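Local coordinates for protein lipolytic enzyme, G-D-S-L family (Bacteroides thetaiotaomicron, PDB 7BR2) that metabolises the drug diltiazem in a gut bacterium, consistent with ester hydrolysis by a serine esterase of the GDSL (SGNH) family, at residues V23-S28 and K69-D74; N27-G32 and F87-S92. All coordinates share one frame; numbering follows the deposited sequence.

Contact 1: residues V23-S28 and K69-D74; sequences VFLGNS and KRLDGD
A buried helix-on-sheet contact joins L25 of strand 21-26 to R70 and L71 of helix 64-75, on one side of the central parallel sheet. The short strand and helix segments run roughly antiparallel, 152° between their directions, with their axes 11.1 Å apart, and L25 reaches across the gap between them. Its two methyls go to different partners. CD1 of L25 lies over one face of the R70 guanidinium, 3.5 Å from NH2 of R70 and almost as near to NH1 and CZ, the two side chains passing in opposite directions. CD2 of L25 meets CD2 of L71 at 4.0 Å, the leucines crossing roughly at a right angle; M120 of helix 102-125 touches both leucines. Beyond L25, in the guanidinium plane and at its edge, stands the carbonyl oxygen of G26, 3.0 Å from NH2 of R70. Strands 53-58 and 82-85 flank strand 21-26 in the sheet, and helix 64-75 connects these two neighbours: it is the helix of a beta-alpha-beta crossover that skips the strand in the middle, part of the alpha/beta/alpha sandwich of SGNH hydrolases. R70 leaves this helix with CG between its backbone N and carbonyl carbon (chi1 65°) and then runs extended to NE, carrying its charged end to the C-terminal end of the strand, beside G26. Several partners fix the rotation of that end. NH1 of R70 forms a salt bridge with OD2 of D74 one turn on (2.7 Å), the acceptor tilted from the guanidinium plane, and also donates to the carbonyl of G57, while NE pairs with D62. D74 OD2 is shared with R367 of helix 344-377, and the two carboxylates, D62 and D74, would be expected to stabilise the buried positive charge of R70.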
loop_
_atom_site.group_PDB
_atom_site.type_symbol
_atom_site.label_atom_id
_atom_site.label_comp_id
_atom_site.label_asym_id
_atom_site.label_seq_id
_atom_site.Cartn_x
_atom_site.Cartn_y
_atom_site.Cartn_z
ATOM N N VAL A 23 2.565 -9.580 7.193
ATOM C CA VAL A 23 1.407 -10.164 6.523
ATOM C C VAL A 23 0.199 -9.281 6.787
ATOM O O VAL A 23 -0.111 -8.975 7.947
ATOM C CB VAL A 23 1.142 -11.598 7.004
ATOM C CG1 VAL A 23 -0.085 -12.169 6.294
ATOM C CG2 VAL A 23 2.374 -12.492 6.791
ATOM N N PHE A 24 -0.498 -8.885 5.709
ATOM C CA PHE A 24 -1.705 -8.056 5.790
ATOM C C PHE A 24 -2.929 -8.940 5.588
ATOM O O PHE A 24 -3.290 -9.261 4.454
ATOM C CB PHE A 24 -1.668 -6.948 4.742
ATOM C CG PHE A 24 -0.694 -5.857 5.052
ATOM C CD1 PHE A 24 0.633 -5.967 4.668
ATOM C CD2 PHE A 24 -1.104 -4.714 5.725
ATOM C CE1 PHE A 24 1.553 -4.951 4.955
ATOM C CE2 PHE A 24 -0.210 -3.700 6.007
ATOM C CZ PHE A 24 1.129 -3.819 5.625
ATOM N N LEU A 25 -3.578 -9.312 6.686
ATOM C CA LEU A 25 -4.745 -10.177 6.621
ATOM C C LEU A 25 -6.005 -9.348 6.363
ATOM O O LEU A 25 -6.276 -8.372 7.081
ATOM C CB LEU A 25 -4.868 -10.968 7.925
ATOM C CG LEU A 25 -6.207 -11.625 8.266
ATOM C CD1 LEU A 25 -6.605 -12.623 7.202
ATOM C CD2 LEU A 25 -6.078 -12.309 9.605
ATOM N N GLY A 26 -6.784 -9.728 5.353
ATOM C CA GLY A 26 -7.940 -8.896 5.068
ATOM C C GLY A 26 -8.935 -9.549 4.137
ATOM O O GLY A 26 -8.901 -10.760 3.903
ATOM N N ASN A 27 -9.841 -8.717 3.609
ATOM C CA ASN A 27 -10.853 -9.210 2.682
ATOM C C ASN A 27 -10.543 -8.790 1.252
ATOM O O ASN A 27 -9.367 -8.757 0.855
ATOM C CB ASN A 27 -12.257 -8.738 3.096
ATOM C CG ASN A 27 -12.361 -7.225 3.277
ATOM O OD1 ASN A 27 -11.580 -6.452 2.701
ATOM N ND2 ASN A 27 -13.353 -6.798 4.063
ATOM N N SER A 28 -11.579 -8.488 0.452
ATOM C CA SER A 28 -11.321 -8.191 -0.952
ATOM C C SER A 28 -10.534 -6.909 -1.122
ATOM O O SER A 28 -9.799 -6.767 -2.103
ATOM C CB SER A 28 -12.610 -8.097 -1.763
ATOM O OG SER A 28 -13.578 -7.301 -1.112
ATOM N N LYS A 69 -10.933 -19.227 10.119
ATOM C CA LYS A 69 -10.797 -20.578 9.557
ATOM C C LYS A 69 -9.429 -20.796 8.920
ATOM O O LYS A 69 -8.889 -21.908 8.964
ATOM C CB LYS A 69 -11.843 -20.860 8.469
ATOM C CG LYS A 69 -13.268 -21.142 8.845
ATOM C CD LYS A 69 -14.019 -21.545 7.552
ATOM C CE LYS A 69 -13.565 -20.677 6.385
ATOM N NZ LYS A 69 -13.638 -21.295 5.032
ATOM N N ARG A 70 -8.877 -19.763 8.272
ATOM C CA ARG A 70 -7.666 -19.962 7.472
ATOM C C ARG A 70 -6.380 -19.474 8.140
ATOM O O ARG A 70 -5.330 -19.483 7.494
ATOM C CB ARG A 70 -7.809 -19.300 6.101
ATOM C CG ARG A 70 -7.926 -17.796 6.118
ATOM C CD ARG A 70 -8.013 -17.276 4.682
ATOM N NE ARG A 70 -8.552 -15.918 4.590
ATOM C CZ ARG A 70 -7.810 -14.820 4.488
ATOM N NH1 ARG A 70 -6.479 -14.914 4.466
ATOM N NH2 ARG A 70 -8.399 -13.629 4.396
ATOM N N LEU A 71 -6.433 -19.034 9.402
ATOM C CA LEU A 71 -5.199 -18.634 10.092
ATOM C C LEU A 71 -4.067 -19.676 9.997
ATOM O O LEU A 71 -2.926 -19.328 9.672
ATOM C CB LEU A 71 -5.488 -18.331 11.562
ATOM C CG LEU A 71 -6.196 -17.018 11.879
ATOM C CD1 LEU A 71 -6.353 -16.858 13.390
ATOM C CD2 LEU A 71 -5.456 -15.858 11.265
ATOM N N ASP A 72 -4.341 -20.951 10.304
ATOM C CA ASP A 72 -3.256 -21.938 10.328
ATOM C C ASP A 72 -2.634 -22.135 8.943
ATOM O O ASP A 72 -1.405 -22.096 8.788
ATOM C CB ASP A 72 -3.745 -23.293 10.853
ATOM C CG ASP A 72 -3.894 -23.347 12.361
ATOM O OD1 ASP A 72 -3.047 -22.782 13.078
ATOM O OD2 ASP A 72 -4.849 -23.999 12.835
ATOM N N GLY A 73 -3.473 -22.377 7.928
ATOM C CA GLY A 73 -3.004 -22.767 6.605
ATOM C C GLY A 73 -2.617 -21.628 5.684
ATOM O O GLY A 73 -1.985 -21.867 4.648
ATOM N N ASP A 74 -3.035 -20.410 5.985
ATOM C CA ASP A 74 -2.828 -19.313 5.058
ATOM C C ASP A 74 -2.110 -18.114 5.663
ATOM O O ASP A 74 -1.435 -17.387 4.927
ATOM C CB ASP A 74 -4.187 -18.872 4.488
ATOM C CG ASP A 74 -4.058 -17.781 3.455
ATOM O OD1 ASP A 74 -3.251 -17.975 2.518
ATOM O OD2 ASP A 74 -4.812 -16.771 3.531
#

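Contact 2: residues N27-G32 and F87-S92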
loop_
_atom_site.group_PDB
_atom_site.type_symbol
_atom_site.label_atom_id
_atom_site.label_comp_id
_atom_site.label_asym_id
_atom_site.label_seq_id
_atom_site.Cartn_x
_atom_site.Cartn_y
_atom_site.Cartn_z
ATOM N N ASN A 27 -9.841 -8.717 3.609
ATOM C CA ASN A 27 -10.853 -9.210 2.682
ATOM C C ASN A 27 -10.543 -8.790 1.252
ATOM O O ASN A 27 -9.367 -8.757 0.855
ATOM C CB ASN A 27 -12.257 -8.738 3.096
ATOM C CG ASN A 27 -12.361 -7.225 3.277
ATOM O OD1 ASN A 27 -11.580 -6.452 2.701
ATOM N ND2 ASN A 27 -13.353 -6.798 4.063
ATOM N N SER A 28 -11.579 -8.488 0.452
ATOM C CA SER A 28 -11.321 -8.191 -0.952
ATOM C C SER A 28 -10.534 -6.909 -1.122
ATOM O O SER A 28 -9.799 -6.767 -2.103
ATOM C CB SER A 28 -12.610 -8.097 -1.763
ATOM O OG SER A 28 -13.578 -7.301 -1.112
ATOM N N ILE A 29 -10.685 -5.957 -0.206
ATOM C CA ILE A 29 -9.904 -4.729 -0.313
ATOM C C ILE A 29 -8.413 -5.052 -0.257
ATOM O O ILE A 29 -7.617 -4.536 -1.052
ATOM C CB ILE A 29 -10.336 -3.740 0.786
ATOM C CG1 ILE A 29 -11.804 -3.351 0.546
ATOM C CG2 ILE A 29 -9.410 -2.534 0.807
ATOM C CD1 ILE A 29 -12.536 -2.842 1.771
ATOM N N THR A 30 -8.035 -5.970 0.639
ATOM C CA THR A 30 -6.667 -6.473 0.710
ATOM C C THR A 30 -6.354 -7.404 -0.459
ATOM O O THR A 30 -5.321 -7.261 -1.124
ATOM C CB THR A 30 -6.479 -7.214 2.029
ATOM O OG1 THR A 30 -6.723 -6.314 3.114
ATOM C CG2 THR A 30 -5.082 -7.821 2.130
ATOM N N ASP A 31 -7.236 -8.370 -0.709
ATOM C CA ASP A 31 -7.002 -9.399 -1.718
ATOM C C ASP A 31 -6.712 -8.788 -3.082
ATOM O O ASP A 31 -5.653 -9.028 -3.675
ATOM C CB ASP A 31 -8.220 -10.328 -1.761
ATOM C CG ASP A 31 -8.056 -11.500 -2.726
ATOM O OD1 ASP A 31 -6.988 -11.650 -3.348
ATOM O OD2 ASP A 31 -9.003 -12.314 -2.799
ATOM N N GLY A 32 -7.627 -7.965 -3.581
ATOM C CA GLY A 32 -7.481 -7.395 -4.897
ATOM C C GLY A 32 -6.834 -6.032 -4.940
ATOM O O GLY A 32 -6.701 -5.467 -6.031
ATOM N N PHE A 87 -10.838 -6.092 8.914
ATOM C CA PHE A 87 -12.065 -6.786 8.541
ATOM C C PHE A 87 -13.236 -5.870 8.855
ATOM O O PHE A 87 -13.070 -4.795 9.441
ATOM C CB PHE A 87 -12.222 -8.125 9.276
ATOM C CG PHE A 87 -12.449 -7.981 10.753
ATOM C CD1 PHE A 87 -11.423 -7.570 11.587
ATOM C CD2 PHE A 87 -13.693 -8.241 11.306
ATOM C CE1 PHE A 87 -11.635 -7.427 12.945
ATOM C CE2 PHE A 87 -13.909 -8.104 12.656
ATOM C CZ PHE A 87 -12.879 -7.697 13.481
ATOM N N GLY A 88 -14.431 -6.292 8.448
ATOM C CA GLY A 88 -15.645 -5.577 8.794
ATOM C C GLY A 88 -16.479 -5.154 7.603
ATOM O O GLY A 88 -17.688 -4.966 7.745
ATOM N N MET A 89 -15.857 -4.945 6.445
ATOM C CA MET A 89 -16.645 -4.512 5.293
ATOM C C MET A 89 -17.717 -5.540 4.938
ATOM O O MET A 89 -18.860 -5.179 4.622
ATOM C CB MET A 89 -15.741 -4.224 4.097
ATOM C CG MET A 89 -16.507 -3.731 2.864
ATOM S SD MET A 89 -17.391 -2.155 3.056
ATOM C CE MET A 89 -16.049 -0.968 3.092
ATOM N N ASN A 90 -17.376 -6.830 5.009
ATOM C CA ASN A 90 -18.344 -7.891 4.767
ATOM C C ASN A 90 -19.125 -8.238 6.023
ATOM O O ASN A 90 -20.317 -8.534 5.945
ATOM C CB ASN A 90 -17.633 -9.125 4.216
ATOM C CG ASN A 90 -17.131 -8.912 2.811
ATOM O OD1 ASN A 90 -17.886 -8.472 1.935
ATOM N ND2 ASN A 90 -15.849 -9.184 2.588
ATOM N N ASP A 91 -18.458 -8.237 7.178
ATOM C CA ASP A 91 -19.142 -8.538 8.428
ATOM C C ASP A 91 -20.348 -7.626 8.636
ATOM O O ASP A 91 -21.400 -8.065 9.116
ATOM C CB ASP A 91 -18.162 -8.412 9.601
ATOM C CG ASP A 91 -16.860 -9.196 9.389
ATOM O OD1 ASP A 91 -16.150 -8.920 8.384
ATOM O OD2 ASP A 91 -16.541 -10.076 10.233
ATOM N N SER A 92 -20.216 -6.351 8.278
ATOM C CA SER A 92 -21.266 -5.381 8.565
ATOM C C SER A 92 -22.558 -5.662 7.807
ATOM O O SER A 92 -23.630 -5.256 8.268
ATOM C CB SER A 92 -20.784 -3.974 8.232
ATOM O OG SER A 92 -20.136 -3.963 6.974
HETATM O O HOH W 1 -14.814 -7.795 6.033
HETATM O O HOH W 2 -13.045 -4.805 5.910
#
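The side-chain amides of N27 and N90 meet with their planes 73° apart. The N90 side chain crosses that of N27 at a slant, with ND2 of N90 obliquely off one side of the N27 amide plane, 3.7 Å from CB of N27 and nearly as close to ND2 of N27. On that same side but nearer the plane, CB of M89 packs against ND2 of N27 at 3.5 Å. Water 1 lies close to the plane, and water 2 is well tilted to the other side. In the loop itself, the edge of the F87 ring faces CG of D91, in plane. The bends of the methionine chain bring CE of M89 to 4.2 Å from CD1 of I29. A chi1 of 54° folds the N27 amide back over its own backbone, and OD1 accepts from N of I29 (3.1 Å, 146° at the hydrogen), an N-cap on helix 28-32. ND2 of N27 is held firmly by water 1, at 2.6 Å, and only weakly by water 2. Water 1 also accepts from the backbone N of G88 and N90 and donates to OD1 of D91 at 2.9 Å; water 2 accepts from N of M89 at 2.9 Å. OG and N of S92 both bond to O of G88, while OD1 of N90 goes to the hydroxyl of Y94. S28 OG is hydrogen-bonded to H207, consistent with a Ser-His-Asp triad completed by D204. The pairing of a Gly-Asn-Ser turn with a Gly-Met-Asn-Asp loop matches the SGNH active site, where, as in relatives, N90 would probably contribute to the oxyanion hole.

How the contacts relate
The two contacts share one continuous run of chain, in which strand 21-26 leads directly into helix 28-32, and they have N27 and S28 in common. Contact 1 uses the strand that comes first, contact 2 the turn and helix that follow; their centres are about 11 Å apart. The partner segments come in order as well, helix 64-75 and then the loop after strand 82-85, which lies beside 21-26 in the same parallel sheet. Where the two sites adjoin, O of F24 packs against CG2 of T30 at 3.3 Å. Thus contact 1 sets the strand against the crossover helix, while contact 2 ties the turn after the strand, with S28, the probable nucleophile, at the start of helix 28-32, to the loop that probably lines the active site.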